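Local structure of putative cell adhesion protein (4K4K) at residues 169-174 / 189-194; 104-109 / 206-211; 140-145 / 241-246; 216-221 / 232-237. The protein is a putative component of the fimbrium tip, and so probably contributes to the cell adhesion and biofilm formation that fimbriae mediate. All coordinates share one frame; numbering follows the deposited sequence.

Interaction 1: residues 169-174 / 189-194; sequences NQQTAA and GTTKEI
Gln171 reaches Gly189 with the end of its side chain: CB and CG only carry the amide across, and CD, OE1 and NE2 do the touching. A bend at chi2 (-64°) brings the carboxamide round to the backbone of Gly189. There OE1 accepts from Gly189 N at 2.8 Å, while NE2 gives a longer bond to Gly189 O at 3.3 Å, arriving from above that carbonyl's plane although the oxygen lies close to the plane of the amide. NE2 also lies against the methyl CG2 of Thr191, 3.6 Å away. The amide thus reads both polar backbone atoms of one residue.

Beside it, Gln170 and Lys192 form an antiparallel hydrogen-bonded pair, Gln170 N to Lys192 O and Lys192 N to Gln170 O, and the CA of Thr191 leans on Gln170 O in a CA-H...O contact of 3.3 Å. On the side of the sheet that Gln170 and Lys192 share, Gln170 CB meets Ile194 CD1 at 3.6 Å. One water accepts from Thr172 N and probably donates to Thr190 O; another links Asn169 N to Glu193 OE1. Between these two segments Gln170 with Lys192 is the single bridged pair, and the strand pairing goes on through Ile194 and Ile167; at this end the contact is largely polar, the Gln171 amide and water standing in where direct backbone pairing stops.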
loop_
_atom_site.group_PDB
_atom_site.type_symbol
_atom_site.label_atom_id
_atom_site.label_comp_id
_atom_site.label_asym_id
_atom_site.label_seq_id
_atom_site.Cartn_x
_atom_site.Cartn_y
_atom_site.Cartn_z
ATOM N N ASN A 169 -6.960 -18.258 -3.684
ATOM C CA ASN A 169 -5.628 -18.801 -3.436
ATOM C C ASN A 169 -4.591 -17.695 -3.220
ATOM O O ASN A 169 -3.572 -17.579 -3.916
ATOM C CB ASN A 169 -5.236 -19.761 -4.543
ATOM C CG ASN A 169 -6.263 -20.884 -4.659
ATOM O OD1 ASN A 169 -6.654 -21.524 -3.668
ATOM N ND2 ASN A 169 -6.836 -21.038 -5.834
ATOM N N GLN A 170 -4.882 -16.882 -2.227
ATOM C CA GLN A 170 -3.995 -15.790 -1.859
ATOM C C GLN A 170 -3.137 -16.125 -0.677
ATOM O O GLN A 170 -3.640 -16.661 0.316
ATOM C CB GLN A 170 -4.805 -14.529 -1.493
ATOM C CG GLN A 170 -5.638 -13.958 -2.629
ATOM C CD GLN A 170 -4.794 -13.511 -3.788
ATOM O OE1 GLN A 170 -4.822 -14.109 -4.873
ATOM N NE2 GLN A 170 -3.978 -12.490 -3.575
ATOM N N GLN A 171 -1.870 -15.717 -0.740
ATOM C CA GLN A 171 -0.983 -15.705 0.418
ATOM C C GLN A 171 -1.385 -14.433 1.158
ATOM O O GLN A 171 -1.724 -13.439 0.495
ATOM C CB GLN A 171 0.502 -15.706 0.009
ATOM C CG GLN A 171 0.979 -17.049 -0.550
ATOM C CD GLN A 171 0.932 -18.190 0.449
ATOM O OE1 GLN A 171 1.028 -18.001 1.669
ATOM N NE2 GLN A 171 0.765 -19.402 -0.047
ATOM N N THR A 172 -1.417 -14.441 2.496
ATOM C CA THR A 172 -1.892 -13.253 3.207
ATOM C C THR A 172 -0.858 -12.649 4.169
ATOM O O THR A 172 -1.080 -11.530 4.655
ATOM C CB THR A 172 -3.178 -13.582 3.988
ATOM O OG1 THR A 172 -2.897 -14.628 4.928
ATOM C CG2 THR A 172 -4.362 -13.949 3.069
ATOM N N ALA A 173 0.277 -13.334 4.401
ATOM C CA ALA A 173 1.321 -12.837 5.313
ATOM C C ALA A 173 2.638 -12.499 4.602
ATOM O O ALA A 173 3.115 -13.262 3.767
ATOM C CB ALA A 173 1.592 -13.880 6.396
ATOM N N ALA A 174 3.233 -11.373 4.968
ATOM C CA ALA A 174 4.527 -10.965 4.429
ATOM C C ALA A 174 5.287 -10.148 5.475
ATOM O O ALA A 174 4.713 -9.758 6.478
ATOM C CB ALA A 174 4.354 -10.169 3.123
ATOM N N GLY A 189 2.098 -19.612 3.723
ATOM C CA GLY A 189 1.172 -20.206 4.663
ATOM C C GLY A 189 0.049 -20.838 3.874
ATOM O O GLY A 189 0.204 -21.138 2.679
ATOM N N THR A 190 -1.084 -21.029 4.519
ATOM C CA THR A 190 -2.211 -21.630 3.814
ATOM C C THR A 190 -2.876 -20.534 2.960
ATOM O O THR A 190 -3.022 -19.400 3.422
ATOM C CB THR A 190 -3.157 -22.383 4.770
ATOM O OG1 THR A 190 -4.294 -22.836 4.031
ATOM C CG2 THR A 190 -3.591 -21.553 5.982
ATOM N N THR A 191 -3.192 -20.868 1.690
ATOM C CA THR A 191 -3.835 -19.974 0.721
ATOM C C THR A 191 -5.247 -19.668 1.219
ATOM O O THR A 191 -5.881 -20.540 1.826
ATOM C CB THR A 191 -3.810 -20.563 -0.690
ATOM O OG1 THR A 191 -4.395 -21.864 -0.675
ATOM C CG2 THR A 191 -2.393 -20.630 -1.273
ATOM N N LYS A 192 -5.723 -18.429 0.984
ATOM C CA LYS A 192 -7.024 -17.946 1.467
ATOM C C LYS A 192 -7.792 -17.222 0.365
ATOM O O LYS A 192 -7.182 -16.688 -0.566
ATOM C CB LYS A 192 -6.773 -16.973 2.654
ATOM C CG LYS A 192 -8.014 -16.537 3.449
ATOM C CD LYS A 192 -7.765 -15.306 4.339
ATOM C CE LYS A 192 -8.137 -13.998 3.667
ATOM N NZ LYS A 192 -9.294 -13.315 4.314
ATOM N N GLU A 193 -9.130 -17.188 0.481
ATOM C CA GLU A 193 -9.975 -16.426 -0.413
ATOM C C GLU A 193 -10.054 -15.029 0.194
ATOM O O GLU A 193 -10.327 -14.910 1.393
ATOM C CB GLU A 193 -11.376 -17.067 -0.527
ATOM C CG GLU A 193 -12.255 -16.389 -1.562
ATOM C CD GLU A 193 -12.131 -16.979 -2.953
ATOM O OE1 GLU A 193 -11.611 -18.113 -3.076
ATOM O OE2 GLU A 193 -12.592 -16.326 -3.916
ATOM N N ILE A 194 -9.791 -13.987 -0.586
ATOM C CA ILE A 194 -9.887 -12.631 -0.041
ATOM C C ILE A 194 -11.110 -11.950 -0.631
ATOM O O ILE A 194 -11.214 -11.810 -1.853
ATOM C CB ILE A 194 -8.613 -11.795 -0.278
ATOM C CG1 ILE A 194 -7.381 -12.387 0.464
ATOM C CG2 ILE A 194 -8.855 -10.312 0.097
ATOM C CD1 ILE A 194 -6.047 -11.599 0.265
HETATM O O HOH W 1 -9.428 -19.475 -2.143
HETATM O O HOH W 2 -1.522 -17.013 3.835
#

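Interaction 2: residues 104-109 / 206-211; sequences VDVSVQ and IVLPAA
Gln109, just past the Asx turn at the end of strand 101-105, pairs its side-chain amide with the backbone of Ile206 in strand 202-207. Both ends of the amide take part: OE1 accepts from Ile206 N at 2.9 Å, on a lone pair in the carbonyl plane, and NE2 donates to Ile206 O, also at 2.9 Å, within that carbonyl's plane. The side chain bends at chi2 (-74°) to swing the amide back toward the preceding turn, where NE2 gives its second hydrogen to Val106 O at 2.8 Å. With both N-H groups used and the acceptors close to the amide plane, the rotation of this buried group is fixed.

The rest of the contact is mainly apolar. Val106 sets CB 3.7 Å from Ile206 O and turns CG2 to Leu208 CG at 4.0 Å, the two side chains meeting at a slant. Val104 CG1 touches one branch of the leucine, Leu208 CD2, at 3.8 Å, and those side chains run past one another head to tail. Leu141 of strand 132-150 packs against Val104, Val106 and Ile206, and Ile194 touches Val106 and Gln109.

The turn just before Gln109 is itself braced: Asp105 OD1 accepts from both Ser107 N and Ser107 OG, the former from above the carboxylate plane. This is an Asx turn at the end of a strand, followed by a glutamine whose side chain pairs with a neighbouring strand as backbone would, within the all-beta fold of a fimbrillin-like protein.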
loop_
_atom_site.group_PDB
_atom_site.type_symbol
_atom_site.label_atom_id
_atom_site.label_comp_id
_atom_site.label_asym_id
_atom_site.label_seq_id
_atom_site.Cartn_x
_atom_site.Cartn_y
_atom_site.Cartn_z
ATOM N N VAL A 104 3.089 -7.842 7.584
ATOM C CA VAL A 104 1.947 -7.594 6.711
ATOM C C VAL A 104 0.912 -8.689 6.896
ATOM O O VAL A 104 1.271 -9.864 6.825
ATOM C CB VAL A 104 2.391 -7.554 5.197
ATOM C CG1 VAL A 104 1.205 -7.398 4.256
ATOM C CG2 VAL A 104 3.440 -6.471 4.917
ATOM N N ASP A 105 -0.366 -8.318 7.007
ATOM C CA ASP A 105 -1.491 -9.249 7.009
ATOM C C ASP A 105 -2.589 -8.607 6.147
ATOM O O ASP A 105 -3.055 -7.526 6.480
ATOM C CB ASP A 105 -1.978 -9.599 8.438
ATOM C CG ASP A 105 -3.128 -10.599 8.501
ATOM O OD1 ASP A 105 -3.610 -11.042 7.419
ATOM O OD2 ASP A 105 -3.572 -10.916 9.621
ATOM N N VAL A 106 -2.875 -9.186 4.973
ATOM C CA VAL A 106 -3.870 -8.608 4.054
ATOM C C VAL A 106 -5.212 -9.393 4.156
ATOM O O VAL A 106 -6.066 -9.200 3.286
ATOM C CB VAL A 106 -3.369 -8.479 2.579
ATOM C CG1 VAL A 106 -2.213 -7.461 2.456
ATOM C CG2 VAL A 106 -2.981 -9.840 1.989
ATOM N N SER A 107 -5.404 -10.246 5.219
ATOM C CA SER A 107 -6.660 -10.998 5.434
ATOM C C SER A 107 -7.830 -10.057 5.659
ATOM O O SER A 107 -8.964 -10.396 5.314
ATOM C CB SER A 107 -6.543 -11.938 6.632
ATOM O OG SER A 107 -5.491 -12.876 6.482
ATOM N N VAL A 108 -7.565 -8.887 6.285
ATOM C CA VAL A 108 -8.598 -7.881 6.582
ATOM C C VAL A 108 -8.336 -6.711 5.641
ATOM O O VAL A 108 -7.321 -6.016 5.768
ATOM C CB VAL A 108 -8.660 -7.461 8.082
ATOM C CG1 VAL A 108 -9.717 -6.369 8.291
ATOM C CG2 VAL A 108 -8.958 -8.667 8.978
ATOM N N GLN A 109 -9.236 -6.522 4.677
ATOM C CA GLN A 109 -9.094 -5.516 3.610
ATOM C C GLN A 109 -9.550 -4.104 3.960
ATOM O O GLN A 109 -9.075 -3.150 3.345
ATOM C CB GLN A 109 -9.879 -5.953 2.380
ATOM C CG GLN A 109 -9.256 -7.157 1.685
ATOM C CD GLN A 109 -8.004 -6.748 0.946
ATOM O OE1 GLN A 109 -8.037 -5.852 0.108
ATOM N NE2 GLN A 109 -6.870 -7.353 1.281
ATOM N N ILE A 206 -6.097 -4.868 -1.793
ATOM C CA ILE A 206 -4.648 -4.789 -1.684
ATOM C C ILE A 206 -4.189 -6.211 -1.433
ATOM O O ILE A 206 -4.653 -6.858 -0.488
ATOM C CB ILE A 206 -4.159 -3.791 -0.605
ATOM C CG1 ILE A 206 -4.519 -2.350 -1.033
ATOM C CG2 ILE A 206 -2.613 -3.937 -0.379
ATOM C CD1 ILE A 206 -4.265 -1.250 0.017
ATOM N N VAL A 207 -3.353 -6.727 -2.323
ATOM C CA VAL A 207 -2.910 -8.120 -2.229
ATOM C C VAL A 207 -1.383 -8.176 -2.240
ATOM O O VAL A 207 -0.719 -7.185 -2.559
ATOM C CB VAL A 207 -3.526 -8.995 -3.362
ATOM C CG1 VAL A 207 -5.065 -9.018 -3.268
ATOM C CG2 VAL A 207 -3.041 -8.543 -4.747
ATOM N N LEU A 208 -0.840 -9.358 -1.955
ATOM C CA LEU A 208 0.600 -9.518 -1.949
ATOM C C LEU A 208 1.152 -9.693 -3.355
ATOM O O LEU A 208 0.508 -10.334 -4.202
ATOM C CB LEU A 208 0.983 -10.753 -1.110
ATOM C CG LEU A 208 0.595 -10.752 0.366
ATOM C CD1 LEU A 208 1.212 -11.950 1.063
ATOM C CD2 LEU A 208 1.039 -9.450 1.068
ATOM N N PRO A 209 2.407 -9.249 -3.584
ATOM C CA PRO A 209 3.055 -9.554 -4.874
ATOM C C PRO A 209 3.150 -11.066 -5.069
ATOM O O PRO A 209 3.245 -11.808 -4.090
ATOM C CB PRO A 209 4.455 -8.922 -4.737
ATOM C CG PRO A 209 4.322 -7.911 -3.607
ATOM C CD PRO A 209 3.316 -8.505 -2.678
ATOM N N ALA A 210 3.073 -11.524 -6.312
ATOM C CA ALA A 210 3.128 -12.942 -6.662
ATOM C C ALA A 210 3.818 -13.111 -7.996
ATOM O O ALA A 210 3.429 -12.474 -8.989
ATOM C CB ALA A 210 1.721 -13.544 -6.725
ATOM N N ALA A 211 4.838 -13.986 -8.023
ATOM C CA ALA A 211 5.615 -14.287 -9.227
ATOM C C ALA A 211 4.698 -14.889 -10.307
ATOM O O ALA A 211 4.906 -14.649 -11.491
ATOM C CB ALA A 211 6.755 -15.245 -8.890
#

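Interaction 3: residues 140-145 / 241-246; sequences KLVKLD and KAFVAG
Val142 and Leu144 of strand 132-150 pack against Phe243, in the loop that leads from strand 228-233 into strand 247-256 of this all-beta, fimbrillin-like fold. The contact has an apolar part and a backbone part.

In the apolar part, both methyls of Val142 face the base of the phenylalanine: CG2 lies 4.1 Å from Phe243 CB, and CG1 stands near CB and CG. Farther out, Leu144 CD2 approaches the far end of the ring obliquely, 3.8 Å from Phe243 CZ. Each aliphatic side chain is roughly perpendicular to the phenylalanine, so the ring runs past two alternate residues on the same side of the strand. Phe243 CG lies anti to its carbonyl carbon (chi1 -77°), which carries the ring along the strand toward Leu144. Tyr249 meets the same ring with planes at about 55°; Val207 and Ile167 of two further strands, and Met216 of a loop, also touch it.

Methyl-to-carbonyl contacts come next. Val142 CG2 rests 3.4 Å from Val244 O, an oxygen hydrogen-bonded to Ser247 OG. Ala245 CB sits equally close to Lys140 O, at 3.4 Å.

Hydrogen bonding across the two segments is by backbone. Gly246, whose positive phi (73°) turns the loop at the entrance to strand 247-256, presents its amide to the chain before Val142. Beyond it, Lys143 continues with backbone bonds to Ser247 and Tyr249, extending the junction into parallel strand pairing. Gly246 N donates to Leu141 O at 2.8 Å, with an angle of 156° at the hydrogen.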
loop_
_atom_site.group_PDB
_atom_site.type_symbol
_atom_site.label_atom_id
_atom_site.label_comp_id
_atom_site.label_asym_id
_atom_site.label_seq_id
_atom_site.Cartn_x
_atom_site.Cartn_y
_atom_site.Cartn_z
ATOM N N LYS A 140 4.531 -1.064 -1.334
ATOM C CA LYS A 140 5.263 -2.352 -1.323
ATOM C C LYS A 140 4.364 -3.537 -1.734
ATOM O O LYS A 140 4.880 -4.627 -2.034
ATOM C CB LYS A 140 5.863 -2.616 0.066
ATOM C CG LYS A 140 6.896 -1.547 0.470
ATOM C CD LYS A 140 8.163 -1.604 -0.399
ATOM C CE LYS A 140 9.021 -0.376 -0.141
ATOM N NZ LYS A 140 10.280 -0.431 -0.924
ATOM N N LEU A 141 3.020 -3.307 -1.787
ATOM C CA LEU A 141 2.062 -4.350 -2.129
ATOM C C LEU A 141 1.422 -4.058 -3.492
ATOM O O LEU A 141 2.003 -3.332 -4.293
ATOM C CB LEU A 141 1.035 -4.569 -1.007
ATOM C CG LEU A 141 1.676 -4.721 0.428
ATOM C CD1 LEU A 141 0.574 -4.864 1.492
ATOM C CD2 LEU A 141 2.669 -5.881 0.495
ATOM N N VAL A 142 0.281 -4.686 -3.779
ATOM C CA VAL A 142 -0.353 -4.610 -5.104
ATOM C C VAL A 142 -1.806 -4.174 -4.956
ATOM O O VAL A 142 -2.519 -4.698 -4.107
ATOM C CB VAL A 142 -0.241 -6.002 -5.781
ATOM C CG1 VAL A 142 -1.034 -6.062 -7.100
ATOM C CG2 VAL A 142 1.219 -6.406 -5.993
ATOM N N LYS A 143 -2.242 -3.224 -5.796
ATOM C CA LYS A 143 -3.607 -2.738 -5.752
ATOM C C LYS A 143 -4.430 -3.368 -6.872
ATOM O O LYS A 143 -3.985 -3.413 -8.023
ATOM C CB LYS A 143 -3.629 -1.200 -5.876
ATOM C CG LYS A 143 -5.031 -0.542 -5.871
ATOM C CD LYS A 143 -5.651 -0.565 -4.503
ATOM C CE LYS A 143 -7.009 0.112 -4.498
ATOM N NZ LYS A 143 -7.510 0.301 -3.114
ATOM N N LEU A 144 -5.636 -3.836 -6.528
ATOM C CA LEU A 144 -6.603 -4.334 -7.521
ATOM C C LEU A 144 -7.739 -3.331 -7.585
ATOM O O LEU A 144 -8.288 -2.969 -6.542
ATOM C CB LEU A 144 -7.132 -5.739 -7.185
ATOM C CG LEU A 144 -6.081 -6.837 -6.918
ATOM C CD1 LEU A 144 -6.763 -8.169 -6.624
ATOM C CD2 LEU A 144 -5.072 -6.966 -8.076
ATOM N N ASP A 145 -8.080 -2.869 -8.799
ATOM C CA ASP A 145 -9.121 -1.875 -9.023
ATOM C C ASP A 145 -10.060 -2.473 -10.062
ATOM O O ASP A 145 -9.667 -2.655 -11.207
ATOM C CB ASP A 145 -8.475 -0.549 -9.483
ATOM C CG ASP A 145 -9.431 0.630 -9.596
ATOM O OD1 ASP A 145 -10.512 0.467 -10.205
ATOM O OD2 ASP A 145 -9.058 1.738 -9.171
ATOM N N LYS A 241 0.049 -11.757 -15.593
ATOM C CA LYS A 241 0.579 -13.130 -15.473
ATOM C C LYS A 241 1.270 -13.282 -14.086
ATOM O O LYS A 241 1.500 -14.385 -13.581
ATOM C CB LYS A 241 1.575 -13.438 -16.618
ATOM C CG LYS A 241 0.979 -13.345 -18.029
ATOM C CD LYS A 241 0.034 -14.496 -18.337
ATOM C CE LYS A 241 -0.723 -14.290 -19.628
ATOM N NZ LYS A 241 -1.672 -15.406 -19.878
ATOM N N ALA A 242 1.559 -12.144 -13.482
ATOM C CA ALA A 242 2.189 -11.966 -12.173
ATOM C C ALA A 242 1.631 -10.721 -11.540
ATOM O O ALA A 242 1.110 -9.856 -12.249
ATOM C CB ALA A 242 3.707 -11.827 -12.341
ATOM N N PHE A 243 1.749 -10.604 -10.215
ATOM C CA PHE A 243 1.372 -9.377 -9.504
ATOM C C PHE A 243 2.670 -8.715 -9.050
ATOM O O PHE A 243 3.356 -9.254 -8.175
ATOM C CB PHE A 243 0.447 -9.666 -8.304
ATOM C CG PHE A 243 -1.010 -9.957 -8.608
ATOM C CD1 PHE A 243 -1.636 -9.391 -9.717
ATOM C CD2 PHE A 243 -1.781 -10.704 -7.725
ATOM C CE1 PHE A 243 -2.996 -9.626 -9.970
ATOM C CE2 PHE A 243 -3.148 -10.921 -7.964
ATOM C CZ PHE A 243 -3.746 -10.371 -9.077
ATOM N N VAL A 244 3.029 -7.568 -9.662
ATOM C CA VAL A 244 4.277 -6.856 -9.366
ATOM C C VAL A 244 4.073 -5.802 -8.278
ATOM O O VAL A 244 3.193 -4.955 -8.396
ATOM C CB VAL A 244 4.857 -6.233 -10.674
ATOM C CG1 VAL A 244 6.094 -5.369 -10.395
ATOM C CG2 VAL A 244 5.164 -7.326 -11.704
ATOM N N ALA A 245 4.931 -5.819 -7.231
ATOM C CA ALA A 245 4.875 -4.848 -6.135
ATOM C C ALA A 245 4.852 -3.415 -6.669
ATOM O O ALA A 245 5.556 -3.115 -7.642
ATOM C CB ALA A 245 6.085 -5.027 -5.213
ATOM N N GLY A 246 4.091 -2.553 -6.010
ATOM C CA GLY A 246 3.976 -1.142 -6.342
ATOM C C GLY A 246 3.172 -0.855 -7.595
ATOM O O GLY A 246 3.225 0.268 -8.098
#

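Interaction 4: residues 216-221 / 232-237; sequences MALTFT and WDVNSA
Leu218 lies alongside Trp232 on one side of a beta hairpin, the two side chains equally directed. The leucine's CD1 settles obliquely against the benzo part of the indole, 3.8 Å from Trp232 CE3, with CG nearly as close to that atom. The same CG meets Val234 CG2 at 4.0 Å, the valine standing roughly perpendicular to the leucine, so the leucine's branch point fills the hollow between indole and valine. The tryptophan's CG is anti to its backbone N (chi1 173°), which carries the indole beside the leucine. Val234 N stands over one face of the ring, offset toward its rim.

Val234 also closes the end of the ladder. Its CG2 lies loosely beside CB of selenomethionine Met216, 4.2 Å away, while its N donates to Met216 O at 3.0 Å. Leu218 and Trp232 form an antiparallel hydrogen-bonded pair, Leu218 N to Trp232 O and Trp232 N to Leu218 O, with both donors in the planes of the carbonyls they meet. On the other side of the hairpin the small Ala217 and Asp233 make an antiparallel non-hydrogen-bonded pair; Ala217 CB stands 3.5 Å from Trp232 O, and its CA approaches that oxygen too. Past Asp233 the chain coils into a 3-10 segment, where Asp233 O accepts from both the N and OG of Ser236.

The hairpin of strands 217-222 and 228-233 continues a sheet: Ala217 and Thr219 bond by backbone to Ser168 and Ser166 of strand 164-177. Trp232 meets Tyr251, Val260 and Val262 of strands 247-256 and 259-268, and Val234 touches Phe243 and Tyr251.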
loop_
_atom_site.group_PDB
_atom_site.type_symbol
_atom_site.label_atom_id
_atom_site.label_comp_id
_atom_site.label_asym_id
_atom_site.label_seq_id
_atom_site.Cartn_x
_atom_site.Cartn_y
_atom_site.Cartn_z
HETATM N N MSE A 216 -5.197 -18.417 -9.445
HETATM C CA MSE A 216 -6.014 -17.344 -8.868
HETATM C C MSE A 216 -7.197 -17.030 -9.753
HETATM O O MSE A 216 -7.048 -16.845 -10.960
HETATM C CB MSE A 216 -5.218 -16.061 -8.644
HETATM C CG MSE A 216 -4.085 -16.204 -7.668
HETATM SE SE MSE A 216 -3.045 -14.554 -7.672
HETATM C CE MSE A 216 -1.700 -15.144 -6.361
ATOM N N ALA A 217 -8.356 -16.917 -9.139
ATOM C CA ALA A 217 -9.559 -16.567 -9.866
ATOM C C ALA A 217 -10.348 -15.500 -9.138
ATOM O O ALA A 217 -10.361 -15.463 -7.905
ATOM C CB ALA A 217 -10.433 -17.810 -10.075
ATOM N N LEU A 218 -10.998 -14.626 -9.900
ATOM C CA LEU A 218 -11.957 -13.667 -9.369
ATOM C C LEU A 218 -13.326 -14.329 -9.392
ATOM O O LEU A 218 -13.696 -14.913 -10.419
ATOM C CB LEU A 218 -12.009 -12.356 -10.181
ATOM C CG LEU A 218 -10.788 -11.466 -10.216
ATOM C CD1 LEU A 218 -11.084 -10.211 -11.017
ATOM C CD2 LEU A 218 -10.325 -11.070 -8.797
ATOM N N THR A 219 -14.082 -14.251 -8.286
ATOM C CA THR A 219 -15.444 -14.797 -8.241
ATOM C C THR A 219 -16.408 -13.631 -8.103
ATOM O O THR A 219 -16.260 -12.809 -7.197
ATOM C CB THR A 219 -15.630 -15.863 -7.134
ATOM O OG1 THR A 219 -14.746 -16.950 -7.417
ATOM C CG2 THR A 219 -17.080 -16.405 -7.051
ATOM N N PHE A 220 -17.399 -13.565 -9.000
ATOM C CA PHE A 220 -18.438 -12.548 -8.967
ATOM C C PHE A 220 -19.747 -13.221 -8.625
ATOM O O PHE A 220 -20.217 -14.025 -9.428
ATOM C CB PHE A 220 -18.556 -11.831 -10.336
ATOM C CG PHE A 220 -17.258 -11.218 -10.787
ATOM C CD1 PHE A 220 -16.351 -11.949 -11.551
ATOM C CD2 PHE A 220 -16.917 -9.926 -10.408
ATOM C CE1 PHE A 220 -15.125 -11.395 -11.928
ATOM C CE2 PHE A 220 -15.690 -9.377 -10.776
ATOM C CZ PHE A 220 -14.802 -10.121 -11.524
ATOM N N THR A 221 -20.323 -12.924 -7.447
ATOM C CA THR A 221 -21.611 -13.496 -7.025
ATOM C C THR A 221 -22.670 -12.438 -7.296
ATOM O O THR A 221 -22.619 -11.370 -6.680
ATOM C CB THR A 221 -21.542 -13.935 -5.551
ATOM O OG1 THR A 221 -20.331 -14.662 -5.330
ATOM C CG2 THR A 221 -22.754 -14.768 -5.124
ATOM N N TRP A 232 -13.430 -16.149 -13.074
ATOM C CA TRP A 232 -12.545 -15.723 -14.152
ATOM C C TRP A 232 -11.098 -15.887 -13.707
ATOM O O TRP A 232 -10.744 -15.449 -12.610
ATOM C CB TRP A 232 -12.859 -14.281 -14.577
ATOM C CG TRP A 232 -11.880 -13.726 -15.578
ATOM C CD1 TRP A 232 -11.854 -13.953 -16.926
ATOM C CD2 TRP A 232 -10.755 -12.892 -15.287
ATOM N NE1 TRP A 232 -10.782 -13.303 -17.496
ATOM C CE2 TRP A 232 -10.084 -12.648 -16.508
ATOM C CE3 TRP A 232 -10.239 -12.326 -14.104
ATOM C CZ2 TRP A 232 -8.944 -11.839 -16.584
ATOM C CZ3 TRP A 232 -9.118 -11.516 -14.184
ATOM C CH2 TRP A 232 -8.485 -11.275 -15.408
ATOM N N ASP A 233 -10.272 -16.542 -14.545
ATOM C CA ASP A 233 -8.872 -16.795 -14.205
ATOM C C ASP A 233 -8.008 -15.550 -14.409
ATOM O O ASP A 233 -7.864 -15.045 -15.532
ATOM C CB ASP A 233 -8.305 -18.002 -14.988
ATOM C CG ASP A 233 -8.423 -19.328 -14.234
ATOM O OD1 ASP A 233 -8.209 -19.335 -12.987
ATOM O OD2 ASP A 233 -8.685 -20.364 -14.890
ATOM N N VAL A 234 -7.430 -15.054 -13.299
ATOM C CA VAL A 234 -6.573 -13.856 -13.289
ATOM C C VAL A 234 -5.414 -14.005 -14.288
ATOM O O VAL A 234 -5.108 -13.045 -14.994
ATOM C CB VAL A 234 -6.070 -13.518 -11.859
ATOM C CG1 VAL A 234 -5.077 -12.345 -11.862
ATOM C CG2 VAL A 234 -7.252 -13.222 -10.939
ATOM N N ASN A 235 -4.830 -15.207 -14.391
ATOM C CA ASN A 235 -3.694 -15.483 -15.278
ATOM C C ASN A 235 -4.078 -15.426 -16.788
ATOM O O ASN A 235 -3.186 -15.306 -17.630
ATOM C CB ASN A 235 -3.070 -16.837 -14.924
ATOM C CG ASN A 235 -1.682 -17.034 -15.482
ATOM O OD1 ASN A 235 -0.697 -16.447 -15.012
ATOM N ND2 ASN A 235 -1.583 -17.847 -16.520
ATOM N N SER A 236 -5.383 -15.418 -17.119
ATOM C CA SER A 236 -5.798 -15.327 -18.521
ATOM C C SER A 236 -5.679 -13.876 -19.047
ATOM O O SER A 236 -5.688 -13.678 -20.263
ATOM C CB SER A 236 -7.209 -15.877 -18.716
ATOM O OG SER A 236 -8.199 -14.977 -18.247
ATOM N N ALA A 237 -5.526 -12.872 -18.144
ATOM C CA ALA A 237 -5.376 -11.478 -18.560
ATOM C C ALA A 237 -3.972 -11.237 -19.085
ATOM O O ALA A 237 -3.005 -11.804 -18.556
ATOM C CB ALA A 237 -5.677 -10.529 -17.413
#

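In the fold
From the N terminus, residues 104-109 come first and wait for 206-211; interaction 2 closes there. Residues 140-145 open within that span but close only at 241-246, so interactions 2 and 3 cross. Interaction 1, between 169-174 and 189-194, lies within both spans. Interaction 4 follows it in series, a local hairpin contained in the span of interaction 3. Strand 164-177 is shared ground: it pairs with strand 101-105 by Ala174 O to Val104 N, and with strand 217-222. Val207 N to Val142 O and Ala210 O to Phe243 N join interactions 2 and 3, while Lys241 NZ to Asn235 O joins interactions 3 and 4.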